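Local structure of uncharacterized protein (Chaetomium thermophilum, 3LPZ) at residues Leu80-Phe85 with Ile122-Lys127; Cys103-Gln108 with Gly143-Glu148; His158-Thr163 with Val194-Leu199; Leu188-Ala193 with Asn246-Leu251; Arg204-Ala209 with Met250-Val255. The protein probably works in the Get pathway of tail-anchored protein biogenesis, where its alpha-solenoid would bind Get5 and serve several interactions. One frame throughout, in Å; residues are numbered along the deposited sequence.

Contact 1 of 5, residues Leu80-Phe85 with Ile122-Lys127; sequences LLVDTF and IDWSKK
Two helices of the Get4 alpha-solenoid, 71-88 and 112-128, meet where Trp124 packs on Val82 and Phe85. All three residues are buried, and the indole carries most of the contact. Phe85 CB lies over one face of the indole. It is 4.0 Å from the centroid of the five-membered ring of Trp124, a CH-pi contact. The indole atom nearest Phe85 CB is Trp124 NE1, 3.6 Å away. The Phe85 ring runs nearly parallel to the indole, the planes at 26°. The rings are shifted so far along each other that little of their faces is shared, with the Phe85 centroid 5.3 Å from that of the six-membered ring of Trp124. A chi1 of 157° sets CG of Trp124 roughly opposite the backbone N and brings the indole up to Phe85. Trp124 NE1 hydrogen-bonds to Gln90 O, which probably limits rotation of the indole. Ser96 and Leu100 of helix 94-104 also touch the Trp124 side chain. A leucine in place of Trp124 would probably leave the Gln90 carbonyl without this donor and open a gap beside Phe85 CB. Nearer the backbone, Val82 CG1 rests against Trp124 CB at 3.6 Å.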
# COMPACT_ATOMS: atom_id res chain seq x y z
N LEU A 80 2.97 -18.76 -14.14
CA LEU A 80 4.13 -19.44 -14.71
C LEU A 80 5.14 -18.41 -15.25
O LEU A 80 6.34 -18.61 -15.18
CB LEU A 80 3.69 -20.40 -15.83
CG LEU A 80 4.72 -21.35 -16.43
CD1 LEU A 80 5.44 -22.14 -15.33
CD2 LEU A 80 4.07 -22.30 -17.47
N LEU A 81 4.63 -17.31 -15.77
CA LEU A 81 5.46 -16.25 -16.30
C LEU A 81 6.34 -15.68 -15.19
O LEU A 81 7.53 -15.45 -15.39
CB LEU A 81 4.59 -15.14 -16.92
CG LEU A 81 5.30 -13.84 -17.33
CD1 LEU A 81 6.37 -14.13 -18.43
CD2 LEU A 81 4.30 -12.74 -17.78
N VAL A 82 5.75 -15.42 -14.02
CA VAL A 82 6.52 -14.93 -12.87
C VAL A 82 7.55 -15.98 -12.49
O VAL A 82 8.69 -15.63 -12.22
CB VAL A 82 5.64 -14.64 -11.62
CG1 VAL A 82 6.53 -14.20 -10.43
CG2 VAL A 82 4.60 -13.56 -11.93
N ASP A 83 7.17 -17.26 -12.42
CA ASP A 83 8.15 -18.28 -12.03
C ASP A 83 9.29 -18.37 -13.06
O ASP A 83 10.43 -18.70 -12.72
CB ASP A 83 7.45 -19.62 -11.78
CG ASP A 83 6.82 -19.69 -10.39
OD1 ASP A 83 7.56 -19.62 -9.37
OD2 ASP A 83 5.59 -19.81 -10.31
N THR A 84 8.96 -18.07 -14.31
CA THR A 84 9.94 -18.06 -15.38
C THR A 84 10.93 -16.92 -15.16
O THR A 84 12.12 -17.12 -15.35
CB THR A 84 9.26 -17.99 -16.76
OG1 THR A 84 8.44 -19.16 -16.93
CG2 THR A 84 10.30 -17.94 -17.89
N PHE A 85 10.44 -15.74 -14.76
CA PHE A 85 11.33 -14.59 -14.45
C PHE A 85 12.29 -14.97 -13.31
O PHE A 85 13.48 -14.67 -13.35
CB PHE A 85 10.52 -13.34 -14.05
CG PHE A 85 9.91 -12.56 -15.22
CD1 PHE A 85 10.52 -12.50 -16.47
CD2 PHE A 85 8.74 -11.83 -15.04
CE1 PHE A 85 9.95 -11.74 -17.53
CE2 PHE A 85 8.16 -11.08 -16.10
CZ PHE A 85 8.78 -11.04 -17.34
N ILE A 122 4.53 -9.62 -6.75
CA ILE A 122 5.11 -8.74 -5.73
C ILE A 122 6.34 -9.41 -5.09
O ILE A 122 7.35 -8.73 -4.88
CB ILE A 122 4.09 -8.35 -4.63
CG1 ILE A 122 2.97 -7.45 -5.21
CG2 ILE A 122 4.80 -7.67 -3.39
CD1 ILE A 122 3.42 -6.09 -5.68
N ASP A 123 6.24 -10.71 -4.80
CA ASP A 123 7.33 -11.46 -4.16
C ASP A 123 8.53 -11.54 -5.10
O ASP A 123 9.67 -11.33 -4.68
CB ASP A 123 6.89 -12.89 -3.75
CG ASP A 123 8.05 -13.73 -3.24
OD1 ASP A 123 8.41 -13.61 -2.05
OD2 ASP A 123 8.63 -14.48 -4.04
N TRP A 124 8.30 -11.80 -6.37
CA TRP A 124 9.43 -11.74 -7.31
C TRP A 124 10.06 -10.33 -7.29
O TRP A 124 11.27 -10.19 -7.28
CB TRP A 124 9.00 -12.14 -8.72
CG TRP A 124 9.90 -11.60 -9.81
CD1 TRP A 124 11.10 -12.14 -10.24
CD2 TRP A 124 9.68 -10.44 -10.61
NE1 TRP A 124 11.60 -11.40 -11.27
CE2 TRP A 124 10.77 -10.34 -11.51
CE3 TRP A 124 8.66 -9.47 -10.66
CZ2 TRP A 124 10.87 -9.30 -12.46
CZ3 TRP A 124 8.76 -8.43 -11.59
CH2 TRP A 124 9.86 -8.36 -12.49
N SER A 125 9.23 -9.30 -7.24
CA SER A 125 9.76 -7.93 -7.29
C SER A 125 10.57 -7.59 -6.01
O SER A 125 11.49 -6.78 -6.06
CB SER A 125 8.64 -6.92 -7.54
OG SER A 125 7.92 -6.63 -6.35
N LYS A 126 10.23 -8.19 -4.88
CA LYS A 126 10.99 -7.98 -3.63
C LYS A 126 12.38 -8.60 -3.73
O LYS A 126 13.39 -7.98 -3.34
CB LYS A 126 10.28 -8.60 -2.43
CG LYS A 126 8.93 -8.01 -2.11
CD LYS A 126 8.33 -8.81 -0.96
CE LYS A 126 7.23 -8.07 -0.28
NZ LYS A 126 6.71 -8.90 0.84
N LYS A 127 12.42 -9.83 -4.24
CA LYS A 127 13.65 -10.60 -4.31
C LYS A 127 14.52 -10.22 -5.51
O LYS A 127 15.74 -10.33 -5.43
CB LYS A 127 13.31 -12.10 -4.28
CG LYS A 127 12.97 -12.52 -2.84
CD LYS A 127 12.28 -13.85 -2.70
CE LYS A 127 12.02 -14.09 -1.22
NZ LYS A 127 10.69 -14.73 -1.02

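Contact 2 of 5, residues Cys103-Gln108 with Gly143-Glu148; sequences CLRLFQ and GTLYVE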
# COMPACT_ATOMS: atom_id res chain seq x y z
N CYS A 103 -0.69 -8.46 -18.00
CA CYS A 103 -1.50 -9.60 -17.50
C CYS A 103 -2.48 -9.16 -16.41
O CYS A 103 -3.69 -9.48 -16.46
CB CYS A 103 -0.61 -10.73 -16.96
SG CYS A 103 0.42 -11.54 -18.23
N LEU A 104 -1.96 -8.41 -15.44
CA LEU A 104 -2.73 -7.94 -14.27
C LEU A 104 -4.05 -7.29 -14.65
O LEU A 104 -5.12 -7.60 -14.08
CB LEU A 104 -1.91 -6.93 -13.45
CG LEU A 104 -2.55 -6.42 -12.15
CD1 LEU A 104 -2.81 -7.58 -11.20
CD2 LEU A 104 -1.68 -5.33 -11.43
N ARG A 105 -3.97 -6.36 -15.61
CA ARG A 105 -5.12 -5.54 -15.97
C ARG A 105 -6.17 -6.35 -16.75
O ARG A 105 -7.29 -5.90 -16.89
CB ARG A 105 -4.67 -4.34 -16.78
CG ARG A 105 -3.83 -3.35 -15.96
CD ARG A 105 -3.67 -2.06 -16.75
NE ARG A 105 -2.80 -1.04 -16.12
CZ ARG A 105 -3.20 -0.19 -15.17
NH1 ARG A 105 -4.44 -0.24 -14.69
NH2 ARG A 105 -2.33 0.72 -14.69
N LEU A 106 -5.80 -7.53 -17.23
CA LEU A 106 -6.77 -8.36 -17.95
C LEU A 106 -7.52 -9.40 -17.11
O LEU A 106 -8.45 -10.03 -17.61
CB LEU A 106 -6.13 -9.00 -19.19
CG LEU A 106 -5.69 -8.04 -20.32
CD1 LEU A 106 -4.74 -8.78 -21.28
CD2 LEU A 106 -6.87 -7.47 -21.09
N PHE A 107 -7.14 -9.58 -15.85
CA PHE A 107 -7.90 -10.45 -14.96
C PHE A 107 -9.23 -9.81 -14.60
O PHE A 107 -9.29 -8.60 -14.38
CB PHE A 107 -7.19 -10.65 -13.63
CG PHE A 107 -6.07 -11.63 -13.65
CD1 PHE A 107 -4.76 -11.20 -13.89
CD2 PHE A 107 -6.29 -12.98 -13.32
CE1 PHE A 107 -3.69 -12.11 -13.85
CE2 PHE A 107 -5.25 -13.87 -13.28
CZ PHE A 107 -3.94 -13.45 -13.53
N GLN A 108 -10.28 -10.63 -14.47
CA GLN A 108 -11.51 -10.20 -13.79
C GLN A 108 -11.20 -10.01 -12.31
O GLN A 108 -10.48 -10.83 -11.75
CB GLN A 108 -12.62 -11.25 -13.92
CG GLN A 108 -13.23 -11.32 -15.30
CD GLN A 108 -14.00 -10.06 -15.63
OE1 GLN A 108 -13.88 -9.53 -16.73
NE2 GLN A 108 -14.78 -9.57 -14.67
N GLY A 143 -2.66 -1.24 -5.98
CA GLY A 143 -3.38 -0.37 -5.06
C GLY A 143 -4.51 0.37 -5.76
O GLY A 143 -5.63 0.43 -5.22
N THR A 144 -4.25 0.90 -6.96
CA THR A 144 -5.32 1.61 -7.70
C THR A 144 -6.45 0.67 -8.16
O THR A 144 -7.63 1.05 -8.15
CB THR A 144 -4.82 2.43 -8.89
OG1 THR A 144 -4.38 1.53 -9.94
CG2 THR A 144 -3.67 3.34 -8.46
N LEU A 145 -6.09 -0.54 -8.54
CA LEU A 145 -7.08 -1.54 -8.89
C LEU A 145 -7.98 -1.85 -7.69
O LEU A 145 -9.21 -1.91 -7.84
CB LEU A 145 -6.40 -2.82 -9.42
CG LEU A 145 -6.35 -3.12 -10.92
CD1 LEU A 145 -6.48 -1.92 -11.88
CD2 LEU A 145 -5.11 -3.96 -11.25
N TYR A 146 -7.38 -2.07 -6.52
CA TYR A 146 -8.17 -2.30 -5.30
C TYR A 146 -9.12 -1.14 -4.96
O TYR A 146 -10.29 -1.38 -4.62
CB TYR A 146 -7.30 -2.68 -4.09
CG TYR A 146 -6.62 -4.03 -4.16
CD1 TYR A 146 -7.05 -5.03 -5.05
CD2 TYR A 146 -5.55 -4.34 -3.32
CE1 TYR A 146 -6.40 -6.29 -5.10
CE2 TYR A 146 -4.91 -5.59 -3.37
CZ TYR A 146 -5.34 -6.55 -4.26
OH TYR A 146 -4.69 -7.77 -4.29
N VAL A 147 -8.63 0.10 -5.07
CA VAL A 147 -9.51 1.28 -4.99
C VAL A 147 -10.71 1.23 -5.95
O VAL A 147 -11.85 1.41 -5.49
CB VAL A 147 -8.75 2.61 -5.18
CG1 VAL A 147 -9.76 3.83 -5.26
CG2 VAL A 147 -7.71 2.80 -4.07
N GLU A 148 -10.48 0.99 -7.24
CA GLU A 148 -11.58 0.88 -8.24
C GLU A 148 -12.62 -0.17 -7.87
O GLU A 148 -13.81 -0.01 -8.16
CB GLU A 148 -11.03 0.53 -9.63
CG GLU A 148 -10.19 1.60 -10.26
CD GLU A 148 -9.46 1.13 -11.51
OE1 GLU A 148 -9.68 -0.04 -11.96
OE2 GLU A 148 -8.68 1.93 -12.06
O HOH W 1 -3.16 2.35 -12.40
O HOH W 2 -5.73 1.27 -12.41
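The Arg105 guanidinium has two waters at its edge, both in its plane, while Leu145 CD1 comes in obliquely, 3.9 Å from Arg105 NH1. The waters carry the polar part of the contact. One accepts from Arg105 NH2 and donates to Thr144 OG1, at 2.9 Å in each case. The other accepts from Arg105 NH1 at 3.0 Å, and donates to Thr144 OG1 at 2.8 Å and to Glu148 OE2 at 3.0 Å. Arg105 NH1 and Glu148 OE2 are 5.4 Å apart; this second water bridges them, and any direct attraction between the charges is probably weak at that range. The ring of Phe107 has Leu104 CA at its edge, in plane, and meets Phe117 of helix 112-128. In the alpha-solenoid, this contact joins the type I turn Leu104-Phe107 to helix 136-148. Arg105 leaves that turn with its chain extended from CG to NE. Leu104 and Leu145 lie side by side and run antiparallel, with Leu145 CD2 3.7 Å from Leu104 CG. An unusual, non-staggered conformation of Leu145, chi1 -102°, splits its methyls, CD2 to Leu104 and CD1 to Arg105. Leu104 also packs on Val118, Val141 and Val142.

Contact 3 of 5, residues His158-Thr163 with Val194-Leu199; sequences HLVLGT and VLPYLL
Tyr197 OH donates a hydrogen bond to Leu159 O at 2.8 Å. The hydroxyl comes from well above the carbonyl plane, 60° out of it. From the opposite face of that plane, Gly162 N gives the bond of a type I turn running from Leu159 to Gly162. Two donors thus grip this one oxygen. The tyrosine ring lies beside the turn backbone, with Tyr197 CE1 3.5 Å from Val160 CA and also 3.5 Å from Val160 O. Next to it, Val160 CG1 touches Pro196 CB at 3.5 Å in one of the two conformers modelled for the valine, so this touch is doubtful. The contact belongs to the alpha-solenoid, where the turn after helix 152-159 packs against the C-terminal part of helix 186-199. That helix is kinked here: Pro196 has no N-H to give, and Tyr197 N also lacks a bond to the preceding turn. With chi1 at -76°, CG of Tyr197 lies opposite the carbonyl carbon and the ring reaches out to the turn. A phenylalanine in place of Tyr197 would probably leave Leu159 O with the turn bond but without its donor from helix 186-199. Further out, Ser166, Pro167 and Leu170 of helix 166-179 and Ala205 and Ala206 of helix 203-220 pack on Tyr197. Thr163 OG1 caps Glu165 N in the turn leading into helix 166-179.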
# COMPACT_ATOMS: atom_id res chain seq x y z
N HIS A 158 -0.93 -1.55 -0.17
CA HIS A 158 -0.08 -1.35 -1.35
C HIS A 158 0.27 0.12 -1.59
O HIS A 158 1.44 0.43 -1.86
CB HIS A 158 -0.75 -1.93 -2.58
CG HIS A 158 -0.80 -3.43 -2.55
ND1 HIS A 158 0.29 -4.21 -2.86
CD2 HIS A 158 -1.80 -4.28 -2.20
CE1 HIS A 158 -0.04 -5.49 -2.73
NE2 HIS A 158 -1.31 -5.56 -2.34
N LEU A 159 -0.71 1.01 -1.43
CA LEU A 159 -0.46 2.44 -1.73
C LEU A 159 0.60 3.08 -0.83
O LEU A 159 1.30 3.98 -1.30
CB LEU A 159 -1.76 3.25 -1.72
CG LEU A 159 -2.69 2.91 -2.91
CD1 LEU A 159 -4.09 3.42 -2.66
CD2 LEU A 159 -2.12 3.44 -4.30
N VAL A 160 0.71 2.63 0.42
CA VAL A 160 1.73 3.18 1.32
C VAL A 160 3.15 2.82 0.88
O VAL A 160 4.14 3.49 1.27
CB VAL A 160 1.49 2.81 2.83
CG1 VAL A 160 0.19 3.43 3.30
CG2 VAL A 160 1.55 1.28 3.09
N LEU A 161 3.25 1.78 0.05
CA LEU A 161 4.49 1.32 -0.55
C LEU A 161 4.65 1.71 -2.03
O LEU A 161 5.51 1.15 -2.72
CB LEU A 161 4.58 -0.22 -0.41
CG LEU A 161 4.58 -0.74 1.05
CD1 LEU A 161 4.55 -2.27 1.07
CD2 LEU A 161 5.81 -0.18 1.83
N GLY A 162 3.86 2.68 -2.50
CA GLY A 162 3.77 2.99 -3.93
C GLY A 162 4.75 4.08 -4.38
O GLY A 162 5.85 4.27 -3.80
N THR A 163 4.37 4.75 -5.46
CA THR A 163 5.21 5.72 -6.13
C THR A 163 4.79 7.10 -5.69
O THR A 163 3.88 7.25 -4.84
CB THR A 163 4.98 5.65 -7.67
OG1 THR A 163 3.61 5.95 -7.94
CG2 THR A 163 5.32 4.24 -8.24
N VAL A 194 -2.21 9.70 6.18
CA VAL A 194 -1.01 10.48 6.58
C VAL A 194 -0.06 9.69 7.46
O VAL A 194 1.13 9.61 7.15
CB VAL A 194 -1.40 11.79 7.30
CG1 VAL A 194 -0.17 12.45 7.92
CG2 VAL A 194 -2.08 12.73 6.32
N LEU A 195 -0.58 9.11 8.55
CA LEU A 195 0.26 8.39 9.52
C LEU A 195 1.04 7.22 8.91
O LEU A 195 2.21 7.07 9.21
CB LEU A 195 -0.54 7.94 10.76
CG LEU A 195 -1.24 9.11 11.50
CD1 LEU A 195 -1.90 8.61 12.76
CD2 LEU A 195 -0.26 10.32 11.86
N PRO A 196 0.39 6.38 8.07
CA PRO A 196 1.17 5.27 7.50
C PRO A 196 2.39 5.72 6.67
O PRO A 196 3.42 5.01 6.69
CB PRO A 196 0.13 4.52 6.63
CG PRO A 196 -1.17 4.74 7.36
CD PRO A 196 -1.05 6.22 7.80
N TYR A 197 2.29 6.84 5.95
CA TYR A 197 3.46 7.37 5.25
C TYR A 197 4.56 7.82 6.19
O TYR A 197 5.74 7.56 5.89
CB TYR A 197 3.10 8.50 4.27
CG TYR A 197 2.46 7.98 3.01
CD1 TYR A 197 3.12 7.05 2.19
CD2 TYR A 197 1.19 8.43 2.62
CE1 TYR A 197 2.52 6.58 0.99
CE2 TYR A 197 0.60 7.98 1.41
CZ TYR A 197 1.27 7.04 0.63
OH TYR A 197 0.67 6.58 -0.52
N LEU A 198 4.20 8.47 7.30
CA LEU A 198 5.18 8.81 8.33
C LEU A 198 5.86 7.54 8.88
O LEU A 198 7.07 7.51 9.05
CB LEU A 198 4.56 9.61 9.48
CG LEU A 198 4.13 11.04 9.16
CD1 LEU A 198 3.52 11.71 10.43
CD2 LEU A 198 5.29 11.86 8.56
N LEU A 199 5.07 6.49 9.12
CA LEU A 199 5.60 5.22 9.63
C LEU A 199 6.61 4.51 8.70
O LEU A 199 7.45 3.76 9.17
CB LEU A 199 4.47 4.25 9.99
CG LEU A 199 3.60 4.67 11.18
CD1 LEU A 199 2.42 3.64 11.36
CD2 LEU A 199 4.41 4.77 12.46

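Contact 4 of 5, residues Leu188-Ala193 with Asn246-Leu251; sequences LYCARA and NFISML
Ile248 reaches from helix 243-256 to Cys190 and Ala191 on helix 186-199. Its delta methyl does the touching. With chi1 at -64°, CG1 stands opposite the carbonyl carbon, and chi2 at 164° stretches the branch out to its full length. Ile248 CD1 then ends 3.9 Å from Ala191 N and 4.0 Å from Ala191 CB. It also lies 4.2 Å from Cys190 CB. The methyl therefore meets the helix surface between two neighbouring residues, close to the backbone. The small side chain of Ala191 lets it come in this near. In Cys190, SG swings to the far side from the backbone N, chi1 -171°, and it is CB that makes the nearest approach. The other branch of the isoleucine turns elsewhere: Ile248 CG2 packs at 4.2 Å on CG1 of Val194, one turn beyond Cys190 on helix 186-199. The contact is apolar and buried. Phe213 of helix 203-220 covers Cys190, and Trp281 from a loop touches both Ala191 and Phe247. Ser249 OG is hydrogen-bonded to Tyr210 OH of helix 203-220 and to the carbonyl of Arg237, so helix 243-256 is tied to a neighbouring helix and to strand 237-238.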
# COMPACT_ATOMS: atom_id res chain seq x y z
N LEU A 188 -9.99 11.08 11.30
CA LEU A 188 -9.69 9.64 11.33
C LEU A 188 -9.29 9.12 9.94
O LEU A 188 -8.38 8.31 9.82
CB LEU A 188 -10.88 8.84 11.86
CG LEU A 188 -11.10 8.71 13.38
CD1 LEU A 188 -10.61 9.88 14.21
CD2 LEU A 188 -12.58 8.32 13.69
N TYR A 189 -9.97 9.59 8.91
CA TYR A 189 -9.65 9.17 7.56
C TYR A 189 -8.43 9.88 7.05
O TYR A 189 -7.60 9.27 6.35
CB TYR A 189 -10.85 9.37 6.62
CG TYR A 189 -11.97 8.40 6.99
CD1 TYR A 189 -11.95 7.08 6.52
CD2 TYR A 189 -12.99 8.78 7.87
CE1 TYR A 189 -12.97 6.17 6.88
CE2 TYR A 189 -14.00 7.88 8.23
CZ TYR A 189 -13.98 6.59 7.74
OH TYR A 189 -14.95 5.71 8.10
N CYS A 190 -8.25 11.13 7.46
CA CYS A 190 -7.02 11.83 7.12
C CYS A 190 -5.81 11.08 7.70
O CYS A 190 -4.81 10.88 6.99
CB CYS A 190 -7.08 13.29 7.59
SG CYS A 190 -5.70 14.27 6.98
N ALA A 191 -5.93 10.63 8.96
CA ALA A 191 -4.86 9.92 9.64
C ALA A 191 -4.50 8.61 8.95
O ALA A 191 -3.35 8.28 8.89
CB ALA A 191 -5.18 9.69 11.11
N ARG A 192 -5.49 7.90 8.41
CA ARG A 192 -5.23 6.68 7.62
C ARG A 192 -4.41 6.92 6.35
O ARG A 192 -3.78 5.99 5.84
CB ARG A 192 -6.54 5.94 7.28
CG ARG A 192 -7.30 5.45 8.53
CD ARG A 192 -8.52 4.57 8.15
NE ARG A 192 -8.11 3.23 7.69
CZ ARG A 192 -7.72 2.25 8.50
NH1 ARG A 192 -7.68 2.41 9.83
NH2 ARG A 192 -7.39 1.07 7.98
N ALA A 193 -4.44 8.15 5.82
CA ALA A 193 -3.63 8.51 4.63
C ALA A 193 -2.31 9.12 4.99
O ALA A 193 -1.41 9.11 4.16
CB ALA A 193 -4.38 9.50 3.73
N ASN A 246 -6.29 19.40 13.27
CA ASN A 246 -5.28 20.38 13.66
C ASN A 246 -4.09 19.73 14.32
O ASN A 246 -2.96 20.10 14.04
CB ASN A 246 -5.90 21.44 14.57
CG ASN A 246 -7.04 22.16 13.88
OD1 ASN A 246 -7.04 22.27 12.65
ND2 ASN A 246 -8.01 22.64 14.65
N PHE A 247 -4.34 18.72 15.16
CA PHE A 247 -3.28 17.90 15.71
C PHE A 247 -2.40 17.29 14.60
O PHE A 247 -1.16 17.37 14.66
CB PHE A 247 -3.88 16.77 16.54
CG PHE A 247 -2.87 15.77 17.01
CD1 PHE A 247 -2.07 16.04 18.12
CD2 PHE A 247 -2.72 14.56 16.34
CE1 PHE A 247 -1.12 15.09 18.57
CE2 PHE A 247 -1.77 13.62 16.77
CZ PHE A 247 -0.97 13.89 17.89
N ILE A 248 -3.04 16.68 13.62
CA ILE A 248 -2.33 16.13 12.46
C ILE A 248 -1.52 17.20 11.70
O ILE A 248 -0.35 16.97 11.40
CB ILE A 248 -3.29 15.41 11.47
CG1 ILE A 248 -3.93 14.18 12.14
CG2 ILE A 248 -2.55 15.05 10.16
CD1 ILE A 248 -5.17 13.68 11.34
N SER A 249 -2.14 18.34 11.39
CA SER A 249 -1.41 19.43 10.70
C SER A 249 -0.18 19.87 11.46
O SER A 249 0.86 20.03 10.87
CB SER A 249 -2.28 20.68 10.49
OG SER A 249 -3.47 20.37 9.80
N MET A 250 -0.31 20.08 12.77
CA MET A 250 0.84 20.50 13.59
C MET A 250 1.88 19.39 13.81
O MET A 250 3.07 19.65 13.92
CB MET A 250 0.38 21.04 14.95
CG MET A 250 -0.64 22.14 14.89
SD MET A 250 0.03 23.61 14.12
CE MET A 250 1.22 24.13 15.34
N LEU A 251 1.42 18.15 13.88
CA LEU A 251 2.33 17.03 13.94
C LEU A 251 3.20 17.01 12.68
O LEU A 251 4.43 16.88 12.77
CB LEU A 251 1.57 15.70 14.09
CG LEU A 251 2.39 14.41 14.06
CD1 LEU A 251 3.40 14.40 15.19
CD2 LEU A 251 1.49 13.14 14.11

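Contact 5 of 5, residues Arg204-Ala209 with Met250-Val255; sequences RAANTA and MLLLSV
Asn207 and Leu252 lie alongside each other, their side chains running in opposite directions. The amide oxygen of Asn207 lies against the leucine methyls. Asn207 OD1 is 3.7 Å from Leu252 CD2 and 4.0 Å from Leu252 CD1. The second partner of the leucine is Ala206, whose CB meets Leu252 CD2 at 3.9 Å. One methyl thus touches two successive residues of helix 203-220. Leu252 holds CG opposite its carbonyl carbon, chi1 -76°, and points across to that helix. Asn207 OD1 does not depend on these apolar neighbours. A water donates to Asn207 OD1 at 3.1 Å. The same water's contact with Leu252 O is too short to be trusted, so a bridge from the amide to the backbone of helix 243-256 is doubtful. Ala206 also packs on Tyr197 and Leu198 of helix 186-199, so it joins that helix to Leu252. Helix-on-helix packing, here of 186-199, 203-220 and 243-256, is what the alpha-solenoid of Get4 is built from.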
# COMPACT_ATOMS: atom_id res chain seq x y z
N ARG A 204 7.45 13.25 2.58
CA ARG A 204 6.97 13.85 1.35
C ARG A 204 5.56 13.35 1.04
O ARG A 204 4.65 14.13 0.76
CB ARG A 204 7.88 13.49 0.18
CG ARG A 204 7.70 14.38 -1.04
CD ARG A 204 7.55 13.57 -2.34
NE ARG A 204 6.15 13.49 -2.75
CZ ARG A 204 5.44 12.37 -2.80
NH1 ARG A 204 5.99 11.21 -2.49
NH2 ARG A 204 4.17 12.41 -3.20
N ALA A 205 5.40 12.03 1.09
CA ALA A 205 4.12 11.40 0.80
C ALA A 205 3.06 11.79 1.85
O ALA A 205 1.92 12.08 1.51
CB ALA A 205 4.28 9.88 0.77
N ALA A 206 3.46 11.81 3.12
CA ALA A 206 2.55 12.18 4.22
C ALA A 206 2.00 13.59 3.95
O ALA A 206 0.79 13.84 4.08
CB ALA A 206 3.29 12.17 5.55
N ASN A 207 2.90 14.49 3.55
CA ASN A 207 2.53 15.87 3.19
C ASN A 207 1.56 15.93 2.05
O ASN A 207 0.56 16.66 2.11
CB ASN A 207 3.75 16.72 2.86
CG ASN A 207 4.59 17.06 4.09
OD1 ASN A 207 4.10 17.03 5.22
ND2 ASN A 207 5.87 17.40 3.87
N THR A 208 1.86 15.17 0.99
CA THR A 208 0.99 15.14 -0.17
C THR A 208 -0.41 14.61 0.21
O THR A 208 -1.42 15.20 -0.16
CB THR A 208 1.63 14.29 -1.33
OG1 THR A 208 2.85 14.92 -1.74
CG2 THR A 208 0.69 14.16 -2.54
N ALA A 209 -0.47 13.48 0.92
CA ALA A 209 -1.77 12.92 1.30
C ALA A 209 -2.58 13.93 2.14
O ALA A 209 -3.76 14.14 1.91
CB ALA A 209 -1.60 11.61 2.08
N MET A 250 -0.31 20.08 12.77
CA MET A 250 0.84 20.50 13.59
C MET A 250 1.88 19.39 13.81
O MET A 250 3.07 19.65 13.92
CB MET A 250 0.38 21.04 14.95
CG MET A 250 -0.64 22.14 14.89
SD MET A 250 0.03 23.61 14.12
CE MET A 250 1.22 24.13 15.34
N LEU A 251 1.42 18.15 13.88
CA LEU A 251 2.33 17.03 13.94
C LEU A 251 3.20 17.01 12.68
O LEU A 251 4.43 16.88 12.77
CB LEU A 251 1.57 15.70 14.09
CG LEU A 251 2.39 14.41 14.06
CD1 LEU A 251 3.40 14.40 15.19
CD2 LEU A 251 1.49 13.14 14.11
N LEU A 252 2.58 17.17 11.51
CA LEU A 252 3.36 17.29 10.27
C LEU A 252 4.36 18.45 10.28
O LEU A 252 5.51 18.30 9.79
CB LEU A 252 2.45 17.40 9.04
CG LEU A 252 1.78 16.10 8.58
CD1 LEU A 252 0.79 16.41 7.45
CD2 LEU A 252 2.81 15.04 8.12
N LEU A 253 3.94 19.61 10.78
CA LEU A 253 4.90 20.71 10.95
C LEU A 253 6.04 20.31 11.87
O LEU A 253 7.19 20.49 11.52
CB LEU A 253 4.25 21.96 11.52
CG LEU A 253 3.78 23.06 10.58
CD1 LEU A 253 3.48 24.32 11.41
CD2 LEU A 253 4.82 23.34 9.47
N SER A 254 5.72 19.74 13.03
CA SER A 254 6.72 19.41 14.05
C SER A 254 7.75 18.41 13.57
O SER A 254 8.90 18.45 13.98
CB SER A 254 6.05 18.88 15.32
OG SER A 254 5.19 19.85 15.88
N VAL A 255 7.31 17.48 12.73
CA VAL A 255 8.18 16.45 12.17
C VAL A 255 9.44 17.04 11.48
O VAL A 255 10.52 16.44 11.56
CB VAL A 255 7.36 15.48 11.29
CG1 VAL A 255 8.12 15.06 10.03
CG2 VAL A 255 6.86 14.30 12.15
O HOH W 3 6.21 17.50 7.49

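The five contacts follow the alpha-solenoid from its N-terminal part toward its C-terminal part. Contacts 1 and 2 alternate along the chain, with centres 18 Å apart, and touch through Leu81 and Cys103. Contact 3 follows in the chain, its centre 19 Å from that of contact 2, and the two pack together where helix 136-148 leads into helix 152-159. Contacts 3 and 4 share helix 186-199. Contacts 4 and 5 share helix 243-256, and their centres are only 9 Å apart. Contacts 1 and 4 lie on opposite sides of the chain's centre, 36 Å apart between centres. Contact 3 also touches contact 5, so the packing is unbroken from helix 71-88 to helix 243-256, consistent with one continuous solenoid.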